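Long-range contacts in putative uncharacterized protein PH0242 (Pyrococcus horikoshii, PDB 3VU1), which belongs to the AglB oligosaccharyltransferase family and represents the C-terminal globular domain, modelled with a bound calcium ion: residues A[143-148]-A[156-161]; A[163-168]-A[179-184]; A[124-129]-A[201-206]; A[167-172]-A[192-197]; A[89-94]-A[215-220]. All coordinates share one frame; numbering follows the deposited sequence.

Interaction 1: residues A[143-148]-A[156-161]; sequences VIKVIQ and AVNIGQ
In the beta hairpin made by strands 142-148 and 153-159, V143, I144 and K145 run antiparallel to N158, V157 and A156. The backbones lock in two hydrogen-bonded pairs. V143 N reaches N158 O at 3.0 Å and N158 N returns to V143 O; K145 and A156 repeat the pattern, with K145 N 3.1 Å from A156 O. Between them, the non-hydrogen-bonded pair sets I144 and V157 side by side on one face, CG1 of I144 resting 3.9 Å from CG2 of V157. The other face carries A156, whose CB meets CG1 of I147 at 3.9 Å. There too, the aliphatic part of K145 comes over to N158, CD lying 3.7 Å from OD1. K145 CG sits between its backbone N and carbonyl carbon (chi1 65°), and further bends carry the chain across to the amide. N158 ND2 is used outside the hairpin, hydrogen-bonded to E163. Strand 134-137 flanks strand 142-148 on its far edge, and strand 162-165 continues the sheet beyond strand 153-159.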
# COMPACT_ATOMS: atom_id res chain seq x y z
N VAL A 143 1.97 -18.99 -26.12
CA VAL A 143 2.18 -17.95 -27.11
C VAL A 143 0.92 -17.13 -27.22
O VAL A 143 -0.13 -17.65 -27.60
CB VAL A 143 2.55 -18.49 -28.52
CG1 VAL A 143 2.66 -17.34 -29.51
CG2 VAL A 143 3.86 -19.26 -28.49
N ILE A 144 1.02 -15.84 -26.88
CA ILE A 144 -0.11 -14.93 -27.04
C ILE A 144 0.14 -14.05 -28.27
O ILE A 144 1.23 -13.47 -28.43
CB ILE A 144 -0.31 -14.05 -25.80
CG1 ILE A 144 -0.56 -14.90 -24.55
CG2 ILE A 144 -1.48 -13.10 -26.02
CD1 ILE A 144 -0.22 -14.16 -23.26
N LYS A 145 -0.87 -13.95 -29.12
CA LYS A 145 -0.78 -13.15 -30.34
C LYS A 145 -2.11 -12.48 -30.68
O LYS A 145 -3.17 -12.93 -30.25
CB LYS A 145 -0.27 -13.99 -31.52
CG LYS A 145 -1.19 -15.10 -31.97
CD LYS A 145 -0.42 -16.39 -32.19
CE LYS A 145 0.39 -16.42 -33.48
NZ LYS A 145 1.40 -17.52 -33.46
N VAL A 146 -2.02 -11.39 -31.45
CA VAL A 146 -3.22 -10.75 -31.98
C VAL A 146 -3.51 -11.34 -33.36
O VAL A 146 -2.63 -11.41 -34.22
CB VAL A 146 -3.04 -9.24 -32.11
CG1 VAL A 146 -4.40 -8.56 -32.14
CG2 VAL A 146 -2.20 -8.70 -30.96
N ILE A 147 -4.75 -11.79 -33.56
CA ILE A 147 -5.21 -12.29 -34.85
C ILE A 147 -6.18 -11.27 -35.43
O ILE A 147 -6.97 -10.67 -34.69
CB ILE A 147 -5.92 -13.68 -34.70
CG1 ILE A 147 -5.07 -14.68 -33.88
CG2 ILE A 147 -6.33 -14.25 -36.05
CD1 ILE A 147 -3.74 -15.08 -34.48
N GLN A 148 -6.11 -11.05 -36.74
CA GLN A 148 -7.15 -10.28 -37.45
C GLN A 148 -8.00 -11.21 -38.30
O GLN A 148 -7.50 -11.84 -39.22
CB GLN A 148 -6.56 -9.17 -38.31
CG GLN A 148 -5.73 -8.16 -37.53
CD GLN A 148 -6.07 -6.73 -37.88
OE1 GLN A 148 -5.19 -5.86 -37.95
NE2 GLN A 148 -7.37 -6.47 -38.10
N ALA A 156 -5.53 -14.38 -29.10
CA ALA A 156 -5.42 -15.82 -29.02
C ALA A 156 -4.30 -16.23 -28.07
O ALA A 156 -3.15 -15.82 -28.23
CB ALA A 156 -5.20 -16.42 -30.41
N VAL A 157 -4.64 -17.05 -27.08
CA VAL A 157 -3.66 -17.61 -26.18
C VAL A 157 -3.57 -19.08 -26.51
O VAL A 157 -4.54 -19.80 -26.37
CB VAL A 157 -4.07 -17.42 -24.70
CG1 VAL A 157 -3.04 -18.04 -23.76
CG2 VAL A 157 -4.28 -15.95 -24.37
N ASN A 158 -2.39 -19.50 -26.98
CA ASN A 158 -2.14 -20.91 -27.30
C ASN A 158 -1.34 -21.54 -26.20
O ASN A 158 -0.26 -21.05 -25.83
CB ASN A 158 -1.39 -21.05 -28.63
CG ASN A 158 -2.08 -20.35 -29.77
OD1 ASN A 158 -1.49 -19.50 -30.44
ND2 ASN A 158 -3.35 -20.67 -30.00
N ILE A 159 -1.90 -22.62 -25.67
CA ILE A 159 -1.28 -23.36 -24.58
C ILE A 159 -1.20 -24.79 -25.06
O ILE A 159 -2.19 -25.51 -25.03
CB ILE A 159 -2.13 -23.28 -23.29
CG1 ILE A 159 -2.56 -21.83 -23.03
CG2 ILE A 159 -1.37 -23.89 -22.11
CD1 ILE A 159 -3.39 -21.63 -21.78
N GLY A 160 -0.01 -25.19 -25.52
CA GLY A 160 0.12 -26.44 -26.27
C GLY A 160 -0.74 -26.39 -27.53
O GLY A 160 -0.78 -25.38 -28.24
N GLN A 161 -1.48 -27.46 -27.78
CA GLN A 161 -2.25 -27.57 -29.03
C GLN A 161 -3.57 -26.80 -29.02
O GLN A 161 -4.11 -26.49 -30.08
CB GLN A 161 -2.46 -29.04 -29.43
CG GLN A 161 -1.22 -29.93 -29.28
CD GLN A 161 -1.09 -30.59 -27.89
OE1 GLN A 161 -0.36 -31.57 -27.73
NE2 GLN A 161 -1.80 -30.05 -26.89

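Interaction 2: residues A[163-168]-A[179-184]; sequences ECSPIL and KGSGRC
The flat groups that meet here are peptide units, and they are addressed differently at the two ends. Over one face of the I167 carbonyl stands G180 N, 3.2 Å from I167 O and 61° out of the carbonyl plane; S165 N lies closer to the plane of the R183 carbonyl, 2.9 Å from R183 O and tilted 23° from it. In the middle, S165 O faces both G182 N and R183 N through weak bonds. Two residues opposite one make a G1 beta bulge, with G182 at positive phi. The S165 side chain adds a third grip: its OG lies anti to the backbone N (chi1 -173°) and accepts from S181 N at 3.2 Å. That hydroxyl also passes 3.5 Å from CA of G180. Beyond the bulge, C164 and C184 form a non-hydrogen-bonded pair whose CB atoms lie on the same face, and the disulfide closes it, SG to SG 2.1 Å. F190 packs against both cysteines. The contact therefore pins the short strand 183-184, at the margin of the large mixed sheet, to strand 162-165, which has strand 153-159 on its other side; at the opposite end, the chain from I167 leads on into strand 168-171, the neighbour of strand 176-179.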
# COMPACT_ATOMS: atom_id res chain seq x y z
N GLU A 163 -6.12 -23.55 -28.39
CA GLU A 163 -6.11 -22.10 -28.46
C GLU A 163 -7.22 -21.55 -27.56
O GLU A 163 -8.31 -22.13 -27.50
CB GLU A 163 -6.33 -21.65 -29.89
CG GLU A 163 -7.16 -20.37 -30.02
CD GLU A 163 -6.95 -19.66 -31.34
OE1 GLU A 163 -7.94 -19.08 -31.85
OE2 GLU A 163 -5.80 -19.68 -31.86
N CYS A 164 -6.95 -20.44 -26.88
CA CYS A 164 -7.88 -19.95 -25.87
C CYS A 164 -8.23 -18.47 -26.00
O CYS A 164 -7.40 -17.64 -26.40
CB CYS A 164 -7.38 -20.31 -24.46
SG CYS A 164 -7.10 -22.09 -24.20
N SER A 165 -9.48 -18.15 -25.69
CA SER A 165 -10.00 -16.80 -25.85
C SER A 165 -10.28 -16.11 -24.49
O SER A 165 -11.25 -16.45 -23.81
CB SER A 165 -11.26 -16.81 -26.74
OG SER A 165 -11.68 -15.49 -27.05
N PRO A 166 -9.43 -15.13 -24.09
CA PRO A 166 -9.59 -14.55 -22.75
C PRO A 166 -10.91 -13.81 -22.58
O PRO A 166 -11.43 -13.27 -23.56
CB PRO A 166 -8.40 -13.57 -22.62
CG PRO A 166 -7.88 -13.39 -24.00
CD PRO A 166 -8.25 -14.61 -24.80
N ILE A 167 -11.46 -13.82 -21.37
CA ILE A 167 -12.67 -13.04 -21.03
C ILE A 167 -12.55 -11.61 -21.57
O ILE A 167 -13.48 -11.09 -22.17
CB ILE A 167 -12.87 -12.97 -19.50
CG1 ILE A 167 -13.19 -14.34 -18.92
CG2 ILE A 167 -13.96 -11.97 -19.13
CD1 ILE A 167 -12.97 -14.45 -17.43
N LEU A 168 -11.41 -10.99 -21.33
CA LEU A 168 -11.18 -9.62 -21.72
C LEU A 168 -9.68 -9.51 -21.89
O LEU A 168 -8.95 -10.30 -21.32
CB LEU A 168 -11.65 -8.67 -20.61
CG LEU A 168 -11.17 -7.21 -20.68
CD1 LEU A 168 -11.81 -6.51 -21.87
CD2 LEU A 168 -11.41 -6.45 -19.38
N LYS A 179 -13.04 -7.81 -25.89
CA LYS A 179 -13.71 -8.98 -25.32
C LYS A 179 -13.32 -10.29 -26.01
O LYS A 179 -12.72 -10.29 -27.10
CB LYS A 179 -15.25 -8.82 -25.32
CG LYS A 179 -15.75 -7.43 -24.96
CD LYS A 179 -15.94 -6.56 -26.21
CE LYS A 179 -15.20 -5.22 -26.12
NZ LYS A 179 -15.69 -4.31 -25.03
N GLY A 180 -13.66 -11.40 -25.35
CA GLY A 180 -13.44 -12.76 -25.84
C GLY A 180 -14.44 -13.67 -25.16
O GLY A 180 -15.30 -13.23 -24.42
N SER A 181 -14.35 -14.97 -25.41
CA SER A 181 -15.40 -15.85 -24.94
C SER A 181 -15.15 -16.41 -23.54
O SER A 181 -16.09 -16.87 -22.89
CB SER A 181 -15.63 -16.99 -25.93
OG SER A 181 -14.47 -17.79 -26.03
N GLY A 182 -13.91 -16.40 -23.09
CA GLY A 182 -13.56 -17.08 -21.85
C GLY A 182 -13.65 -18.59 -22.01
O GLY A 182 -14.04 -19.30 -21.08
N ARG A 183 -13.28 -19.07 -23.20
CA ARG A 183 -13.37 -20.49 -23.53
C ARG A 183 -12.19 -20.89 -24.41
O ARG A 183 -11.58 -20.05 -25.08
CB ARG A 183 -14.72 -20.81 -24.21
CG ARG A 183 -15.93 -20.43 -23.36
CD ARG A 183 -17.25 -20.96 -23.89
NE ARG A 183 -17.42 -22.38 -23.61
CZ ARG A 183 -18.50 -23.10 -23.93
NH1 ARG A 183 -19.54 -22.53 -24.53
NH2 ARG A 183 -18.54 -24.39 -23.63
N CYS A 184 -11.82 -22.16 -24.36
CA CYS A 184 -10.80 -22.67 -25.27
C CYS A 184 -11.46 -23.32 -26.50
O CYS A 184 -12.65 -23.63 -26.48
CB CYS A 184 -9.85 -23.63 -24.54
SG CYS A 184 -8.82 -22.85 -23.25

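Interaction 3: residues A[124-129]-A[201-206]; sequences TILLTQ and GVLAYY
With chi1 at 58°, T128 places OG1 between its own backbone N and carbonyl carbon, over the neighbouring strand, where the hydroxyl donates to G201 O at 2.8 Å. L203 instead swings CG anti to the backbone N (chi1 -171°), bringing its CD2 to 4.1 Å from L126 CD2 as the two leucines lie side by side. G201 O is gripped twice, since T128 N also donates to it, and G201 N answers to T128 O at 2.9 Å. These bonds belong to an antiparallel pair of strands, 125-130 and 200-205, in the middle of the ten-strand mixed sheet of the insert domain. The ladder continues through L126 and L203, bonded both ways, to Y205 N, which donates to T124 O at 2.8 Å. On the face opposite L126 and L203, V202 lodges between two partners: CG1 meets I125 CG2 at 4.1 Å, and CG2 meets L127 CD2 at 4.0 Å. I142 of strand 142-148 packs on L126 and L203, while F97 and W94 lie against I125 and L127 respectively.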
# COMPACT_ATOMS: atom_id res chain seq x y z
N THR A 124 -2.87 -18.30 -10.92
CA THR A 124 -3.38 -16.93 -10.75
C THR A 124 -2.73 -15.88 -11.66
O THR A 124 -3.42 -14.96 -12.13
CB THR A 124 -3.37 -16.46 -9.28
OG1 THR A 124 -2.06 -16.64 -8.73
CG2 THR A 124 -4.42 -17.26 -8.46
N ILE A 125 -1.42 -16.03 -11.92
CA ILE A 125 -0.64 -15.10 -12.72
C ILE A 125 0.47 -15.82 -13.49
O ILE A 125 1.28 -16.53 -12.92
CB ILE A 125 -0.01 -13.95 -11.89
CG1 ILE A 125 -1.03 -13.33 -10.96
CG2 ILE A 125 0.56 -12.86 -12.80
CD1 ILE A 125 -0.63 -11.97 -10.45
N LEU A 126 0.51 -15.59 -14.79
CA LEU A 126 1.55 -16.09 -15.64
C LEU A 126 2.05 -14.90 -16.46
O LEU A 126 1.26 -14.02 -16.85
CB LEU A 126 0.96 -17.13 -16.55
CG LEU A 126 1.77 -18.38 -16.86
CD1 LEU A 126 2.49 -18.93 -15.64
CD2 LEU A 126 0.76 -19.39 -17.37
N LEU A 127 3.36 -14.87 -16.70
CA LEU A 127 3.99 -13.79 -17.44
C LEU A 127 4.52 -14.26 -18.79
O LEU A 127 5.09 -15.36 -18.93
CB LEU A 127 5.12 -13.16 -16.64
CG LEU A 127 4.65 -12.41 -15.42
CD1 LEU A 127 5.83 -11.68 -14.81
CD2 LEU A 127 3.50 -11.46 -15.74
N THR A 128 4.32 -13.43 -19.80
CA THR A 128 4.91 -13.72 -21.09
C THR A 128 5.79 -12.55 -21.51
O THR A 128 5.55 -11.42 -21.12
CB THR A 128 3.85 -14.08 -22.14
OG1 THR A 128 2.90 -13.02 -22.27
CG2 THR A 128 3.12 -15.40 -21.76
N GLN A 129 6.83 -12.86 -22.27
CA GLN A 129 7.83 -11.89 -22.69
C GLN A 129 7.49 -11.53 -24.11
O GLN A 129 7.19 -12.40 -24.91
CB GLN A 129 9.22 -12.54 -22.64
CG GLN A 129 10.31 -11.69 -22.00
CD GLN A 129 9.90 -11.08 -20.66
OE1 GLN A 129 9.48 -11.79 -19.75
NE2 GLN A 129 10.04 -9.74 -20.54
N GLY A 201 3.29 -9.63 -21.38
CA GLY A 201 1.90 -10.07 -21.46
C GLY A 201 1.52 -10.78 -20.17
O GLY A 201 2.05 -11.86 -19.86
N VAL A 202 0.61 -10.17 -19.41
CA VAL A 202 0.16 -10.72 -18.14
C VAL A 202 -1.10 -11.53 -18.39
O VAL A 202 -2.06 -11.05 -18.99
CB VAL A 202 -0.17 -9.60 -17.14
CG1 VAL A 202 -0.52 -10.18 -15.77
CG2 VAL A 202 1.00 -8.63 -17.05
N LEU A 203 -1.07 -12.78 -17.94
CA LEU A 203 -2.24 -13.64 -17.95
C LEU A 203 -2.72 -13.84 -16.50
O LEU A 203 -2.06 -14.51 -15.69
CB LEU A 203 -1.86 -14.99 -18.55
CG LEU A 203 -2.95 -15.99 -18.86
CD1 LEU A 203 -3.75 -15.50 -20.04
CD2 LEU A 203 -2.35 -17.37 -19.17
N ALA A 204 -3.86 -13.24 -16.15
CA ALA A 204 -4.34 -13.27 -14.78
C ALA A 204 -5.70 -13.96 -14.65
O ALA A 204 -6.60 -13.75 -15.45
CB ALA A 204 -4.41 -11.86 -14.20
N TYR A 205 -5.83 -14.79 -13.63
CA TYR A 205 -7.08 -15.43 -13.32
C TYR A 205 -8.06 -14.33 -12.91
O TYR A 205 -7.68 -13.33 -12.30
CB TYR A 205 -6.86 -16.44 -12.21
CG TYR A 205 -8.07 -17.21 -11.80
CD1 TYR A 205 -8.71 -18.06 -12.70
CD2 TYR A 205 -8.58 -17.10 -10.52
CE1 TYR A 205 -9.83 -18.78 -12.33
CE2 TYR A 205 -9.70 -17.82 -10.13
CZ TYR A 205 -10.31 -18.66 -11.04
OH TYR A 205 -11.42 -19.39 -10.68
N TYR A 206 -9.33 -14.52 -13.27
CA TYR A 206 -10.28 -13.40 -13.23
C TYR A 206 -10.42 -12.79 -11.85
O TYR A 206 -10.46 -11.57 -11.72
CB TYR A 206 -11.64 -13.77 -13.86
CG TYR A 206 -12.56 -14.60 -13.00
CD1 TYR A 206 -13.65 -14.01 -12.33
CD2 TYR A 206 -12.36 -15.97 -12.85
CE1 TYR A 206 -14.50 -14.77 -11.53
CE2 TYR A 206 -13.22 -16.73 -12.06
CZ TYR A 206 -14.29 -16.14 -11.41
OH TYR A 206 -15.14 -16.92 -10.65

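Interaction 4: residues A[167-172]-A[192-197]; sequences ILSVAF and YVVYLT
From its CB, 4.0 Å from V170 O, the Y195 side chain runs alongside V170, with CG anti to its own carbonyl carbon (chi1 -65°), which lays the ring beside the valine. The ring turns one edge to that residue: CD1 lies 3.8 Å from V170 CB, and CE1 is 4.0 Å from V170 CG2, while V170 O sits in the plane of the ring at its edge. CD1 also approaches F172 CE2 at 4.1 Å, near the plane of the phenylalanine ring. V193 CG1 rests over one face of the tyrosine, offset toward the rim. At the tip, OH is hydrogen-bonded to A209 and T222. Strands 168-171 and 192-196 are a parallel pair within an otherwise largely antiparallel sheet. Bonds run alternately from one strand to the other: V194 N to L168 O, V170 N to V194 O at 2.8 Å, L196 N to V170 O, and F172 N to L196 O at 2.7 Å, the last nearly straight (173°). On the reverse face from Y195, S169 OG stands 3.8 Å from V194 CB; I155 of strand 153-159 covers S169 and L196.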
# COMPACT_ATOMS: atom_id res chain seq x y z
N ILE A 167 -11.46 -13.82 -21.37
CA ILE A 167 -12.67 -13.04 -21.03
C ILE A 167 -12.55 -11.61 -21.57
O ILE A 167 -13.48 -11.09 -22.17
CB ILE A 167 -12.87 -12.97 -19.50
CG1 ILE A 167 -13.19 -14.34 -18.92
CG2 ILE A 167 -13.96 -11.97 -19.13
CD1 ILE A 167 -12.97 -14.45 -17.43
N LEU A 168 -11.41 -10.99 -21.33
CA LEU A 168 -11.18 -9.62 -21.72
C LEU A 168 -9.68 -9.51 -21.89
O LEU A 168 -8.95 -10.30 -21.32
CB LEU A 168 -11.65 -8.67 -20.61
CG LEU A 168 -11.17 -7.21 -20.68
CD1 LEU A 168 -11.81 -6.51 -21.87
CD2 LEU A 168 -11.41 -6.45 -19.38
N SER A 169 -9.23 -8.57 -22.71
CA SER A 169 -7.82 -8.27 -22.83
C SER A 169 -7.70 -6.78 -22.90
O SER A 169 -8.61 -6.10 -23.39
CB SER A 169 -7.24 -8.90 -24.08
OG SER A 169 -7.67 -10.25 -24.20
N VAL A 170 -6.59 -6.25 -22.39
CA VAL A 170 -6.41 -4.81 -22.43
C VAL A 170 -4.98 -4.47 -22.77
O VAL A 170 -4.05 -4.84 -22.06
CB VAL A 170 -6.83 -4.09 -21.12
CG1 VAL A 170 -6.90 -2.60 -21.35
CG2 VAL A 170 -8.18 -4.59 -20.59
N ALA A 171 -4.83 -3.75 -23.88
CA ALA A 171 -3.53 -3.31 -24.34
C ALA A 171 -3.11 -1.96 -23.74
O ALA A 171 -3.90 -1.01 -23.72
CB ALA A 171 -3.52 -3.27 -25.86
N PHE A 172 -1.87 -1.87 -23.28
CA PHE A 172 -1.28 -0.61 -22.84
C PHE A 172 0.06 -0.30 -23.52
O PHE A 172 0.81 -1.22 -23.85
CB PHE A 172 -1.08 -0.62 -21.34
CG PHE A 172 -2.36 -0.68 -20.57
CD1 PHE A 172 -3.05 0.48 -20.27
CD2 PHE A 172 -2.86 -1.91 -20.14
CE1 PHE A 172 -4.24 0.42 -19.56
CE2 PHE A 172 -4.04 -1.98 -19.43
CZ PHE A 172 -4.74 -0.82 -19.14
N TYR A 192 -9.69 -16.25 -17.75
CA TYR A 192 -8.51 -15.44 -17.64
C TYR A 192 -8.67 -14.13 -18.36
O TYR A 192 -9.41 -14.03 -19.33
CB TYR A 192 -7.30 -16.20 -18.18
CG TYR A 192 -6.90 -17.33 -17.28
CD1 TYR A 192 -7.52 -18.58 -17.38
CD2 TYR A 192 -5.93 -17.15 -16.29
CE1 TYR A 192 -7.17 -19.62 -16.54
CE2 TYR A 192 -5.58 -18.19 -15.44
CZ TYR A 192 -6.20 -19.42 -15.56
OH TYR A 192 -5.87 -20.46 -14.73
N VAL A 193 -7.95 -13.14 -17.88
CA VAL A 193 -7.89 -11.81 -18.45
C VAL A 193 -6.47 -11.64 -18.99
O VAL A 193 -5.53 -12.20 -18.38
CB VAL A 193 -8.22 -10.74 -17.36
CG1 VAL A 193 -7.84 -9.33 -17.82
CG2 VAL A 193 -9.70 -10.79 -16.99
N VAL A 194 -6.28 -10.93 -20.11
CA VAL A 194 -4.93 -10.68 -20.60
C VAL A 194 -4.63 -9.22 -20.59
O VAL A 194 -5.48 -8.43 -20.93
CB VAL A 194 -4.69 -11.24 -22.00
CG1 VAL A 194 -3.35 -10.76 -22.54
CG2 VAL A 194 -4.69 -12.75 -21.96
N TYR A 195 -3.42 -8.86 -20.16
CA TYR A 195 -2.95 -7.48 -20.28
C TYR A 195 -1.71 -7.46 -21.15
O TYR A 195 -0.71 -8.14 -20.84
CB TYR A 195 -2.62 -6.88 -18.93
CG TYR A 195 -3.81 -6.72 -18.01
CD1 TYR A 195 -4.86 -5.85 -18.32
CD2 TYR A 195 -3.88 -7.45 -16.81
CE1 TYR A 195 -5.94 -5.71 -17.46
CE2 TYR A 195 -4.94 -7.30 -15.95
CZ TYR A 195 -5.96 -6.44 -16.26
OH TYR A 195 -7.01 -6.32 -15.38
N LEU A 196 -1.77 -6.68 -22.24
CA LEU A 196 -0.64 -6.56 -23.16
C LEU A 196 0.05 -5.24 -22.96
O LEU A 196 -0.57 -4.19 -23.09
CB LEU A 196 -1.11 -6.71 -24.62
CG LEU A 196 -1.68 -8.09 -24.97
CD1 LEU A 196 -1.98 -8.21 -26.45
CD2 LEU A 196 -0.80 -9.25 -24.52
N THR A 197 1.33 -5.29 -22.61
CA THR A 197 2.13 -4.07 -22.48
C THR A 197 3.27 -4.15 -23.51
O THR A 197 3.46 -5.20 -24.14
CB THR A 197 2.71 -3.85 -21.05
OG1 THR A 197 3.82 -4.72 -20.82
CG2 THR A 197 1.65 -4.11 -19.97

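Interaction 5: residues A[89-94]-A[215-220]; sequences IYLNDW and KLAFGI
L91 and F218 slide past each other, their side chains pointing in opposite directions, and A217 lies beside both. The branch of L91 comes obliquely to the CE2 corner of the F218 ring, from the side on which A217 CB lies, CG 3.7 Å and CD2 3.8 Å from F218 CE2. F218 holds CG anti to its carbonyl carbon (chi1 -50°), which lays the ring back along its own helix, and A217 CB comes over the centre of one ring face. The same methyl group is touched by L91 CG at 4.1 Å and by I89 CG2 at 4.0 Å, so that leucine, isoleucine and phenylalanine all touch it. The I89 side chain sets out toward the helix: CG2 reaches A217 CA at 3.8 Å, while CG1 leans on L216 CB at 4.2 Å. No hydrogen bond crosses the contact, although L216 O is bonded to Y248 OH, on the strand beside I89. F233 of helix 228-235 also packs on L216, and L127 of strand 125-130 on F218. What results is helix-on-sheet packing: the C-terminal part of helix 212-218 is laid by apolar side chains against the end of strand 86-90, where the chain leaves a four-strand mixed sheet for a 3-10 turn.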
# COMPACT_ATOMS: atom_id res chain seq x y z
N ILE A 89 7.73 -3.77 -3.97
CA ILE A 89 7.00 -4.64 -4.87
C ILE A 89 8.01 -5.37 -5.72
O ILE A 89 8.96 -4.77 -6.25
CB ILE A 89 6.01 -3.84 -5.70
CG1 ILE A 89 4.90 -3.32 -4.78
CG2 ILE A 89 5.46 -4.68 -6.85
CD1 ILE A 89 3.92 -4.36 -4.26
N TYR A 90 7.81 -6.67 -5.83
CA TYR A 90 8.77 -7.54 -6.47
C TYR A 90 8.07 -8.27 -7.61
O TYR A 90 7.23 -9.13 -7.37
CB TYR A 90 9.30 -8.51 -5.42
CG TYR A 90 10.43 -9.41 -5.87
CD1 TYR A 90 11.36 -8.98 -6.82
CD2 TYR A 90 10.58 -10.69 -5.33
CE1 TYR A 90 12.39 -9.79 -7.23
CE2 TYR A 90 11.62 -11.52 -5.73
CZ TYR A 90 12.52 -11.06 -6.67
OH TYR A 90 13.55 -11.86 -7.11
N LEU A 91 8.42 -7.94 -8.85
CA LEU A 91 7.76 -8.57 -10.00
C LEU A 91 7.76 -10.10 -9.98
O LEU A 91 6.85 -10.72 -10.51
CB LEU A 91 8.33 -8.06 -11.30
CG LEU A 91 7.65 -6.76 -11.78
CD1 LEU A 91 7.96 -5.58 -10.86
CD2 LEU A 91 8.09 -6.49 -13.20
N ASN A 92 8.75 -10.70 -9.34
CA ASN A 92 8.82 -12.16 -9.30
C ASN A 92 7.82 -12.81 -8.37
O ASN A 92 7.65 -14.03 -8.42
CB ASN A 92 10.23 -12.59 -8.96
CG ASN A 92 11.19 -12.27 -10.07
OD1 ASN A 92 10.79 -12.23 -11.24
ND2 ASN A 92 12.47 -12.00 -9.74
N ASP A 93 7.11 -12.01 -7.58
CA ASP A 93 6.06 -12.57 -6.73
C ASP A 93 4.87 -13.17 -7.49
O ASP A 93 4.03 -13.85 -6.89
CB ASP A 93 5.64 -11.64 -5.58
CG ASP A 93 6.72 -11.54 -4.49
OD1 ASP A 93 7.39 -12.58 -4.19
OD2 ASP A 93 6.92 -10.42 -3.94
N TRP A 94 4.81 -12.97 -8.80
CA TRP A 94 3.81 -13.72 -9.58
C TRP A 94 3.95 -15.18 -9.21
O TRP A 94 2.95 -15.90 -9.08
CB TRP A 94 3.96 -13.48 -11.11
CG TRP A 94 5.23 -14.08 -11.66
CD1 TRP A 94 6.47 -13.44 -11.84
CD2 TRP A 94 5.47 -15.48 -12.03
NE1 TRP A 94 7.41 -14.33 -12.31
CE2 TRP A 94 6.88 -15.57 -12.44
CE3 TRP A 94 4.68 -16.63 -12.05
CZ2 TRP A 94 7.46 -16.76 -12.86
CZ3 TRP A 94 5.27 -17.83 -12.48
CH2 TRP A 94 6.64 -17.89 -12.87
N LYS A 215 -1.46 -4.00 -10.56
CA LYS A 215 -1.33 -2.57 -10.82
C LYS A 215 0.07 -2.07 -10.54
O LYS A 215 0.65 -1.39 -11.37
CB LYS A 215 -2.29 -1.73 -9.96
CG LYS A 215 -3.79 -1.95 -10.11
CD LYS A 215 -4.51 -0.91 -9.23
CE LYS A 215 -6.00 -1.19 -9.07
NZ LYS A 215 -6.35 -2.36 -8.21
N LEU A 216 0.61 -2.38 -9.37
CA LEU A 216 1.87 -1.80 -8.92
C LEU A 216 3.11 -2.53 -9.46
O LEU A 216 4.16 -1.91 -9.57
CB LEU A 216 1.95 -1.75 -7.39
CG LEU A 216 0.91 -0.91 -6.62
CD1 LEU A 216 1.00 -1.21 -5.13
CD2 LEU A 216 1.03 0.59 -6.87
N ALA A 217 2.99 -3.82 -9.75
CA ALA A 217 4.10 -4.58 -10.35
C ALA A 217 4.31 -4.23 -11.83
O ALA A 217 5.45 -4.17 -12.29
CB ALA A 217 3.87 -6.08 -10.21
N PHE A 218 3.22 -3.98 -12.55
CA PHE A 218 3.30 -3.91 -13.98
C PHE A 218 2.76 -2.61 -14.53
O PHE A 218 2.51 -2.54 -15.71
CB PHE A 218 2.54 -5.09 -14.57
CG PHE A 218 2.93 -6.42 -13.97
CD1 PHE A 218 2.00 -7.19 -13.28
CD2 PHE A 218 4.26 -6.88 -14.07
CE1 PHE A 218 2.38 -8.41 -12.70
CE2 PHE A 218 4.63 -8.10 -13.49
CZ PHE A 218 3.70 -8.86 -12.80
N GLY A 219 2.61 -1.58 -13.70
CA GLY A 219 1.89 -0.37 -14.10
C GLY A 219 0.67 -0.62 -14.99
O GLY A 219 0.62 -0.13 -16.11
N ILE A 220 -0.29 -1.42 -14.51
CA ILE A 220 -1.58 -1.58 -15.18
C ILE A 220 -2.61 -0.70 -14.45
O ILE A 220 -2.98 -0.98 -13.32
CB ILE A 220 -2.10 -3.04 -15.15
CG1 ILE A 220 -1.07 -4.04 -15.66
CG2 ILE A 220 -3.41 -3.19 -15.90
CD1 ILE A 220 -0.46 -3.72 -17.00

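From the N terminus, residues 89-94 open the widest loop, which closes only at 215-220 in interaction 5 and holds the other four contacts. Residues 124-129 come next and wait for 201-206 (interaction 3), so that interactions 1, 2 and 4 all fall within that second loop. Interaction 1 closes first, as a local hairpin. Interactions 2 and 4 then start from overlapping residues, sharing I167 and L168; the former ends at 179-184, the latter at 192-197. Interactions 1 to 4 build one mixed sheet, strand beside strand. Interaction 5 ties the helix following this sheet to the separate four-strand sheet, with W94 and F218 touching L127 of interaction 3.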